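Local coordinates for protein HAD superfamily hydrolase (Brucella suis biovar 1, PDB 6NQ4) that probably acts as a phosphatase of the haloacid dehalogenase superfamily, at residues 117-122 against 136-141; 77-82 against 124-129. All blocks are in the same frame, centred on the assembly; numbering follows the deposited sequence.

From the N terminus the chain passes through strands 38-41 and 70-75 of the main parallel sheet and reaches residues 77-82, the first half of interaction 2. Strand 100-103 and helix 104-114 follow, then strand 118-122 of the second parallel sheet, which opens interaction 1. Residues 124-129 return to 77-82 and close a long excursion that includes all of these and helix 81-90. Residues 136-141 then close a shorter one by pairing with 117-122. The segments alternate along the chain, so the two contacts cross. They also touch: Leu128 packs against His121 and Leu138. Interaction 1 builds the edge of the second sheet. Interaction 2 ties the loop after strand 118-122 to the loop after strand 70-75.

Interaction 1: residues 117-122 against 136-141; sequences RRIFHI and VELVEE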
ATOM      1  N   ARG A 117      21.261 -11.817  -0.942  1.00 26.15           N
ATOM      2  CA  ARG A 117      20.478 -12.802  -0.208  1.00 27.29           C
ATOM      3  C   ARG A 117      20.690 -12.747   1.303  1.00 24.86           C
ATOM      4  O   ARG A 117      19.837 -13.248   2.046  1.00 25.49           O
ATOM      5  CB  ARG A 117      20.699 -14.209  -0.770  1.00 31.81           C
ATOM      6  CG  ARG A 117      21.990 -14.825  -0.345  1.00 34.64           C
ATOM      7  CD  ARG A 117      22.186 -16.198  -1.001  1.00 38.16           C
ATOM      8  NE  ARG A 117      21.069 -17.093  -0.711  1.00 40.99           N
ATOM      9  CZ  ARG A 117      20.944 -17.780   0.420  1.00 43.12           C
ATOM     10  NH1 ARG A 117      21.865 -17.671   1.371  1.00 42.67           N
ATOM     11  NH2 ARG A 117      19.897 -18.568   0.603  1.00 44.48           N
ATOM     12  N   ARG A 118      21.786 -12.149   1.783  1.00 24.33           N
ATOM     13  CA  ARG A 118      22.007 -11.969   3.217  1.00 23.57           C
ATOM     14  C   ARG A 118      21.392 -10.636   3.630  1.00 21.62           C
ATOM     15  O   ARG A 118      21.959  -9.574   3.353  1.00 22.18           O
ATOM     16  CB  ARG A 118      23.497 -12.013   3.528  1.00 26.60           C
ATOM     17  CG  ARG A 118      24.122 -13.349   3.165  1.00 31.55           C
ATOM     18  CD  ARG A 118      25.644 -13.323   3.286  1.00 37.12           C
ATOM     19  NE  ARG A 118      26.072 -13.135   4.668  1.00 41.70           N
ATOM     20  CZ  ARG A 118      26.050 -14.090   5.595  1.00 45.76           C
ATOM     21  NH1 ARG A 118      25.614 -15.305   5.295  1.00 47.17           N
ATOM     22  NH2 ARG A 118      26.463 -13.829   6.830  1.00 47.12           N
ATOM     23  N   ILE A 119      20.243 -10.698   4.304  1.00 21.01           N
ATOM     24  CA  ILE A 119      19.350  -9.562   4.508  1.00 20.23           C
ATOM     25  C   ILE A 119      19.266  -9.212   5.985  1.00 19.71           C
ATOM     26  O   ILE A 119      19.128 -10.098   6.833  1.00 21.71           O
ATOM     27  CB  ILE A 119      17.943  -9.917   3.988  1.00 20.16           C
ATOM     28  CG1 ILE A 119      17.970 -10.009   2.463  1.00 23.26           C
ATOM     29  CG2 ILE A 119      16.887  -8.901   4.505  1.00 22.07           C
ATOM     30  CD1 ILE A 119      16.718 -10.657   1.869  1.00 24.57           C
ATOM     31  N   PHE A 120      19.322  -7.906   6.285  1.00 18.99           N
ATOM     32  CA  PHE A 120      18.987  -7.378   7.599  1.00 17.82           C
ATOM     33  C   PHE A 120      17.543  -6.882   7.568  1.00 17.37           C
ATOM     34  O   PHE A 120      17.205  -5.978   6.788  1.00 18.02           O
ATOM     35  CB  PHE A 120      19.942  -6.241   7.957  1.00 18.71           C
ATOM     36  CG  PHE A 120      19.627  -5.556   9.252  1.00 18.90           C
ATOM     37  CD1 PHE A 120      19.641  -6.252  10.460  1.00 20.23           C
ATOM     38  CD2 PHE A 120      19.319  -4.204   9.265  1.00 20.07           C
ATOM     39  CE1 PHE A 120      19.364  -5.588  11.659  1.00 20.95           C
ATOM     40  CE2 PHE A 120      19.055  -3.541  10.458  1.00 22.33           C
ATOM     41  CZ  PHE A 120      19.073  -4.231  11.648  1.00 22.60           C
ATOM     42  N   HIS A 121      16.702  -7.473   8.412  1.00 17.39           N
ATOM     43  CA  HIS A 121      15.278  -7.154   8.472  1.00 16.53           C
ATOM     44  C   HIS A 121      15.026  -6.014   9.455  1.00 16.67           C
ATOM     45  O   HIS A 121      15.473  -6.072  10.608  1.00 17.90           O
ATOM     46  CB  HIS A 121      14.514  -8.402   8.933  1.00 16.69           C
ATOM     47  CG  HIS A 121      13.054  -8.179   9.186  1.00 17.16           C
ATOM     48  ND1 HIS A 121      12.139  -7.986   8.172  1.00 18.27           N
ATOM     49  CD2 HIS A 121      12.347  -8.158  10.344  1.00 17.53           C
ATOM     50  CE1 HIS A 121      10.929  -7.857   8.693  1.00 18.68           C
ATOM     51  NE2 HIS A 121      11.026  -7.963  10.008  1.00 18.50           N
ATOM     52  N   ILE A 122      14.296  -4.996   9.003  1.00 16.29           N
ATOM     53  CA  ILE A 122      13.770  -3.954   9.879  1.00 16.79           C
ATOM     54  C   ILE A 122      12.255  -4.071   9.794  1.00 16.62           C
ATOM     55  O   ILE A 122      11.659  -3.788   8.748  1.00 17.00           O
ATOM     56  CB  ILE A 122      14.235  -2.547   9.480  1.00 17.30           C
ATOM     57  CG1 ILE A 122      15.763  -2.460   9.431  1.00 17.95           C
ATOM     58  CG2 ILE A 122      13.684  -1.523  10.487  1.00 17.82           C
ATOM     59  CD1 ILE A 122      16.276  -1.138   8.854  1.00 18.97           C
ATOM     60  N   VAL A 136      16.591 -16.612   0.729  1.00 29.25           N
ATOM     61  CA  VAL A 136      17.284 -15.558   1.453  1.00 29.01           C
ATOM     62  C   VAL A 136      17.661 -16.044   2.843  1.00 28.38           C
ATOM     63  O   VAL A 136      17.150 -17.050   3.339  1.00 30.16           O
ATOM     64  CB  VAL A 136      16.447 -14.269   1.546  1.00 29.86           C
ATOM     65  CG1 VAL A 136      16.106 -13.770   0.154  1.00 31.09           C
ATOM     66  CG2 VAL A 136      15.178 -14.513   2.365  1.00 30.28           C
ATOM     67  N   GLU A 137      18.577 -15.307   3.473  1.00 28.30           N
ATOM     68  CA  GLU A 137      19.032 -15.612   4.822  1.00 29.28           C
ATOM     69  C   GLU A 137      18.957 -14.343   5.650  1.00 26.40           C
ATOM     70  O   GLU A 137      19.616 -13.352   5.321  1.00 27.08           O
ATOM     71  CB  GLU A 137      20.472 -16.125   4.806  1.00 33.96           C
ATOM     72  CG  GLU A 137      20.941 -16.634   6.152  1.00 40.06           C
ATOM     73  CD  GLU A 137      22.365 -17.143   6.111  1.00 45.66           C
ATOM     74  OE1 GLU A 137      22.881 -17.384   4.997  1.00 47.96           O
ATOM     75  OE2 GLU A 137      22.965 -17.296   7.195  1.00 47.31           O
ATOM     76  N   LEU A 138      18.174 -14.370   6.722  1.00 24.34           N
ATOM     77  CA  LEU A 138      18.099 -13.214   7.606  1.00 23.35           C
ATOM     78  C   LEU A 138      19.272 -13.252   8.577  1.00 24.45           C
ATOM     79  O   LEU A 138      19.511 -14.268   9.245  1.00 27.18           O
ATOM     80  CB  LEU A 138      16.773 -13.182   8.361  1.00 25.85           C
ATOM     81  CG  LEU A 138      15.534 -13.129   7.467  1.00 27.69           C
ATOM     82  CD1 LEU A 138      14.298 -13.016   8.327  1.00 29.99           C
ATOM     83  CD2 LEU A 138      15.590 -11.997   6.468  1.00 28.11           C
ATOM     84  N   VAL A 139      20.027 -12.153   8.636  1.00 22.00           N
ATOM     85  CA  VAL A 139      21.283 -12.126   9.363  1.00 23.05           C
ATOM     86  C   VAL A 139      21.328 -10.901  10.269  1.00 23.93           C
ATOM     87  O   VAL A 139      20.469 -10.019  10.212  1.00 24.50           O
ATOM     88  CB  VAL A 139      22.509 -12.185   8.423  1.00 23.25           C
ATOM     89  CG1 VAL A 139      22.468 -13.446   7.566  1.00 25.96           C
ATOM     90  CG2 VAL A 139      22.575 -10.944   7.533  1.00 24.18           C
ATOM     91  N   GLU A 140      22.325 -10.886  11.144  1.00 25.03           N
ATOM     92  CA  GLU A 140      22.578  -9.731  11.982  1.00 28.06           C
ATOM     93  C   GLU A 140      23.007  -8.548  11.129  1.00 24.88           C
ATOM     94  O   GLU A 140      23.501  -8.701  10.011  1.00 26.48           O
ATOM     95  CB  GLU A 140      23.721 -10.027  12.951  1.00 33.09           C
ATOM     96  CG  GLU A 140      23.498 -11.234  13.818  1.00 40.65           C
ATOM     97  CD  GLU A 140      22.800 -10.890  15.107  1.00 47.57           C
ATOM     98  OE1 GLU A 140      22.239  -9.777  15.204  1.00 49.52           O
ATOM     99  OE2 GLU A 140      22.824 -11.729  16.029  1.00 50.61           O
ATOM    100  N   GLU A 141      22.861  -7.355  11.703  1.00 24.32           N
ATOM    101  CA  GLU A 141      23.254  -6.127  11.017  1.00 24.82           C
ATOM    102  C   GLU A 141      24.679  -6.203  10.461  1.00 24.88           C
ATOM    103  O   GLU A 141      24.918  -5.870   9.294  1.00 25.25           O
ATOM    104  CB  GLU A 141      23.135  -4.951  11.989  1.00 26.57           C
ATOM    105  CG  GLU A 141      23.394  -3.612  11.329  1.00 27.01           C
ATOM    106  CD  GLU A 141      23.603  -2.486  12.325  1.00 27.38           C
ATOM    107  OE1 GLU A 141      23.097  -2.581  13.465  1.00 27.99           O
ATOM    108  OE2 GLU A 141      24.285  -1.506  11.955  1.00 27.53           O
TER
HETATM  109  O   HOH W   1      17.686  -9.675  10.124  1.00 22.71           O
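Arg118 pairs with Glu137 and Ile119 with Leu138 in two successive parallel bridges, a short ladder that adds strand 137-138 to the edge of the five-stranded sheet. This second sheet, inserted after strand 100-103 of the main one, is consistent with the cap domain of a HAD phosphatase. Three backbone hydrogen bonds hold the ladder. Glu137 N donates to Arg117 O at 2.8 Å, Glu137 O accepts from Ile119 N, and Val139 N reaches Ile119 O at 2.9 Å. Beyond Leu138 the two segments draw apart, and a water bridges His121 N and Val139 O.

Along Glu137, CB lies 4.0 Å from Arg117 NH1. CG is anti to the backbone N (chi1 -172°), and the chain runs on extended beside Arg118. CD approaches Arg118 NH1. At the tip OE1 forms a salt bridge to Arg118 NH1 at 3.4 Å and a long one to Arg117 NH1 at 3.8 Å. The Arg118 guanidinium stands at 86° to the carboxylate. Arg117 also bridges to Asp135. Val139 CG1 lies over one face of the Arg118 guanidinium, toward its rim.

On the other face of the sheet, Ile119 CG2 meets Leu138 CD2 at 3.9 Å. Ile119 CD1 meets Val136 CG1 at 3.6 Å, and Ile119 and Val136 rest on Ile112 of helix 104-114. Phe120 is packed by Glu141, whose carboxylate bridges to Arg169. Glu141 CB makes a CH-pi contact over the ring face, 4.1 Å from its centroid.

Interaction 2: residues 77-82 against 124-129; sequences SPRPHP and CERELA. With EDO (1,2-ethanediol), chain E.
The backbones come closest at Arg79 and Glu127, whose CA atoms are 6.0 Å apart, and a water beside this point joins the segments, donating to Pro78 O and Glu127 O. The 77-82 side is a proline-rich turn. Ser77 OG accepts from Arg79 N in an ST turn, and Pro80 is the N-cap of the helix that follows. Facing it is a 3-10 turn.

Glu127 carries most of the polar contact. Its CG stands beside the backbone N (chi1 -79°), and the extended chain brings OE2 to 3.7 Å from Pro78 CG. OE2 accepts from O1 of an ethanediol, probably from the crystallisation liquor, at 2.8 Å and from a water that in turn accepts from Arg79 NE. OE1 accepts a hydrogen bond from Cys124 N, met from above the carboxylate plane, and is hydrogen-bonded to Thr150 OG1. Arg79 CD meets Arg126 CG at 4.1 Å as the two side chains cross nearly at right angles. Pro80 CD packs on Ala129 CB.

The contact joins the loop between strand 70-75 of the main sheet and helix 81-90 to the turn after strand 118-122, probably core to cap. Arg79 reaches Gln87 of helix 81-90, and Arg79 O is hydrogen-bonded to Thr103 OG1 at the end of strand 100-103.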
ATOM      1  N   SER A  77       0.197  -2.293   2.247  1.00 13.99           N
ATOM      2  CA  SER A  77       0.619  -3.200   3.304  1.00 13.58           C
ATOM      3  C   SER A  77       1.879  -3.953   2.884  1.00 13.54           C
ATOM      4  O   SER A  77       1.944  -4.455   1.748  1.00 14.54           O
ATOM      5  CB  SER A  77      -0.476  -4.222   3.586  1.00 14.96           C
ATOM      6  OG  SER A  77      -0.010  -5.157   4.547  1.00 15.76           O
ATOM      7  N   PRO A  78       2.877  -4.070   3.763  1.00 13.90           N
ATOM      8  CA  PRO A  78       4.062  -4.878   3.453  1.00 14.28           C
ATOM      9  C   PRO A  78       3.814  -6.363   3.591  1.00 14.14           C
ATOM     10  O   PRO A  78       4.726  -7.149   3.295  1.00 16.11           O
ATOM     11  CB  PRO A  78       5.064  -4.411   4.516  1.00 16.24           C
ATOM     12  CG  PRO A  78       4.189  -4.115   5.704  1.00 15.46           C
ATOM     13  CD  PRO A  78       2.949  -3.480   5.116  1.00 14.98           C
ATOM     14  N   ARG A  79       2.636  -6.775   4.097  1.00 13.81           N
ATOM     15  CA  ARG A  79       2.383  -8.204   4.217  1.00 14.83           C
ATOM     16  C   ARG A  79       1.914  -8.767   2.884  1.00 15.02           C
ATOM     17  O   ARG A  79       1.232  -8.084   2.120  1.00 15.77           O
ATOM     18  CB  ARG A  79       1.329  -8.468   5.281  1.00 17.26           C
ATOM     19  CG  ARG A  79       1.929  -8.426   6.701  1.00 18.97           C
ATOM     20  CD  ARG A  79       0.834  -8.504   7.753  1.00 19.49           C
ATOM     21  NE  ARG A  79       0.118  -7.234   7.809  1.00 19.74           N
ATOM     22  CZ  ARG A  79      -1.203  -7.095   7.893  1.00 19.73           C
ATOM     23  NH1 ARG A  79      -2.011  -8.152   7.917  1.00 19.82           N
ATOM     24  NH2 ARG A  79      -1.718  -5.864   7.923  1.00 20.59           N
ATOM     25  N   PRO A  80       2.268 -10.013   2.577  1.00 14.46           N
ATOM     26  CA  PRO A  80       1.672 -10.668   1.408  1.00 15.63           C
ATOM     27  C   PRO A  80       0.160 -10.721   1.531  1.00 14.69           C
ATOM     28  O   PRO A  80      -0.402 -10.699   2.629  1.00 15.41           O
ATOM     29  CB  PRO A  80       2.284 -12.072   1.448  1.00 17.57           C
ATOM     30  CG  PRO A  80       3.597 -11.867   2.173  1.00 18.53           C
ATOM     31  CD  PRO A  80       3.268 -10.874   3.242  1.00 16.67           C
ATOM     32  N   HIS A  81      -0.494 -10.807   0.382  1.00 13.89           N
ATOM     33  CA  HIS A  81      -1.952 -10.749   0.341  1.00 13.96           C
ATOM     34  C   HIS A  81      -2.681 -11.708   1.283  1.00 15.28           C
ATOM     35  O   HIS A  81      -3.731 -11.305   1.815  1.00 15.11           O
ATOM     36  CB  HIS A  81      -2.479 -10.855  -1.105  1.00 16.28           C
ATOM     37  CG  HIS A  81      -2.252 -12.198  -1.733  1.00 18.53           C
ATOM     38  ND1 HIS A  81      -1.071 -12.535  -2.362  1.00 20.66           N
ATOM     39  CD2 HIS A  81      -3.042 -13.300  -1.800  1.00 20.73           C
ATOM     40  CE1 HIS A  81      -1.151 -13.779  -2.807  1.00 22.39           C
ATOM     41  NE2 HIS A  81      -2.340 -14.263  -2.489  1.00 22.54           N
ATOM     42  N   PRO A  82      -2.238 -12.953   1.525  1.00 14.55           N
ATOM     43  CA  PRO A  82      -3.062 -13.817   2.385  1.00 15.16           C
ATOM     44  C   PRO A  82      -3.215 -13.278   3.792  1.00 14.48           C
ATOM     45  O   PRO A  82      -4.273 -13.451   4.400  1.00 14.42           O
ATOM     46  CB  PRO A  82      -2.331 -15.171   2.336  1.00 16.62           C
ATOM     47  CG  PRO A  82      -1.662 -15.162   0.977  1.00 16.39           C
ATOM     48  CD  PRO A  82      -1.124 -13.736   0.934  1.00 15.68           C
ATOM     49  N   CYS A 124       8.524  -5.839  12.171  1.00 19.23           N
ATOM     50  CA  CYS A 124       8.069  -6.688  13.264  1.00 21.30           C
ATOM     51  C   CYS A 124       8.178  -8.172  12.899  1.00 20.66           C
ATOM     52  O   CYS A 124       8.515  -8.546  11.769  1.00 19.30           O
ATOM     53  CB  CYS A 124       6.655  -6.299  13.692  1.00 21.13           C
ATOM     54  SG  CYS A 124       5.406  -6.703  12.480  1.00 23.65           S
ATOM     55  N   GLU A 125       7.887  -9.029  13.885  1.00 23.03           N
ATOM     56  CA  GLU A 125       7.957 -10.473  13.671  1.00 24.24           C
ATOM     57  C   GLU A 125       6.928 -10.951  12.652  1.00 23.58           C
ATOM     58  O   GLU A 125       7.233 -11.799  11.809  1.00 22.67           O
ATOM     59  CB  GLU A 125       7.761 -11.196  14.995  1.00 29.22           C
ATOM     60  CG  GLU A 125       8.050 -12.673  14.910  1.00 35.47           C
ATOM     61  CD  GLU A 125       7.896 -13.363  16.242  1.00 42.11           C
ATOM     62  OE1 GLU A 125       7.354 -14.484  16.259  1.00 44.69           O
ATOM     63  OE2 GLU A 125       8.309 -12.782  17.269  1.00 43.90           O
ATOM     64  N   ARG A 126       5.706 -10.423  12.704  1.00 22.04           N
ATOM     65  CA  ARG A 126       4.682 -10.883  11.772  1.00 22.80           C
ATOM     66  C   ARG A 126       5.092 -10.586  10.336  1.00 21.38           C
ATOM     67  O   ARG A 126       4.809 -11.369   9.416  1.00 22.56           O
ATOM     68  CB  ARG A 126       3.341 -10.232  12.114  1.00 23.06           C
ATOM     69  CG  ARG A 126       2.236 -10.478  11.103  1.00 23.63           C
ATOM     70  CD  ARG A 126       2.002 -11.969  10.865  1.00 23.74           C
ATOM     71  NE  ARG A 126       0.885 -12.141   9.945  1.00 24.47           N
ATOM     72  CZ  ARG A 126       0.690 -13.200   9.168  1.00 22.30           C
ATOM     73  NH1 ARG A 126       1.552 -14.221   9.173  1.00 25.00           N
ATOM     74  NH2 ARG A 126      -0.367 -13.211   8.374  1.00 20.06           N
ATOM     75  N   GLU A 127       5.765  -9.459  10.127  1.00 20.09           N
ATOM     76  CA  GLU A 127       6.173  -9.044   8.792  1.00 19.86           C
ATOM     77  C   GLU A 127       7.254  -9.933   8.184  1.00 19.46           C
ATOM     78  O   GLU A 127       7.548  -9.777   6.996  1.00 20.70           O
ATOM     79  CB  GLU A 127       6.577  -7.562   8.820  1.00 20.26           C
ATOM     80  CG  GLU A 127       5.363  -6.610   8.811  1.00 20.65           C
ATOM     81  CD  GLU A 127       5.665  -5.192   9.303  1.00 23.16           C
ATOM     82  OE1 GLU A 127       6.821  -4.879   9.678  1.00 23.81           O
ATOM     83  OE2 GLU A 127       4.711  -4.387   9.323  1.00 23.43           O
ATOM     84  N   LEU A 128       7.830 -10.867   8.947  1.00 20.38           N
ATOM     85  CA  LEU A 128       8.719 -11.874   8.356  1.00 20.22           C
ATOM     86  C   LEU A 128       8.017 -12.763   7.327  1.00 19.86           C
ATOM     87  O   LEU A 128       8.693 -13.466   6.559  1.00 21.58           O
ATOM     88  CB  LEU A 128       9.319 -12.768   9.449  1.00 22.14           C
ATOM     89  CG  LEU A 128      10.214 -12.070  10.476  1.00 23.18           C
ATOM     90  CD1 LEU A 128      10.599 -13.082  11.569  1.00 25.41           C
ATOM     91  CD2 LEU A 128      11.435 -11.497   9.797  1.00 24.98           C
ATOM     92  N   ALA A 129       6.683 -12.758   7.289  1.00 21.00           N
ATOM     93  CA  ALA A 129       5.950 -13.515   6.279  1.00 20.07           C
ATOM     94  C   ALA A 129       6.357 -13.157   4.846  1.00 20.60           C
ATOM     95  O   ALA A 129       6.222 -14.000   3.944  1.00 21.52           O
ATOM     96  CB  ALA A 129       4.447 -13.314   6.493  1.00 22.75           C
TER
HETATM   97  C1  EDO E 303       2.793  -1.706   9.788  1.00 31.96           C
HETATM   98  O1  EDO E 303       4.195  -1.672   9.507  1.00 28.64           O
HETATM   99  C2  EDO E 303       2.208  -0.318   9.584  1.00 32.83           C
HETATM  100  O2  EDO E 303       2.248   0.003   8.195  1.00 31.39           O
HETATM  101  O   HOH W   2       5.591  -8.168   5.684  1.00 25.90           O
HETATM  102  O   HOH W   3       2.060  -5.123   8.856  1.00 21.96           O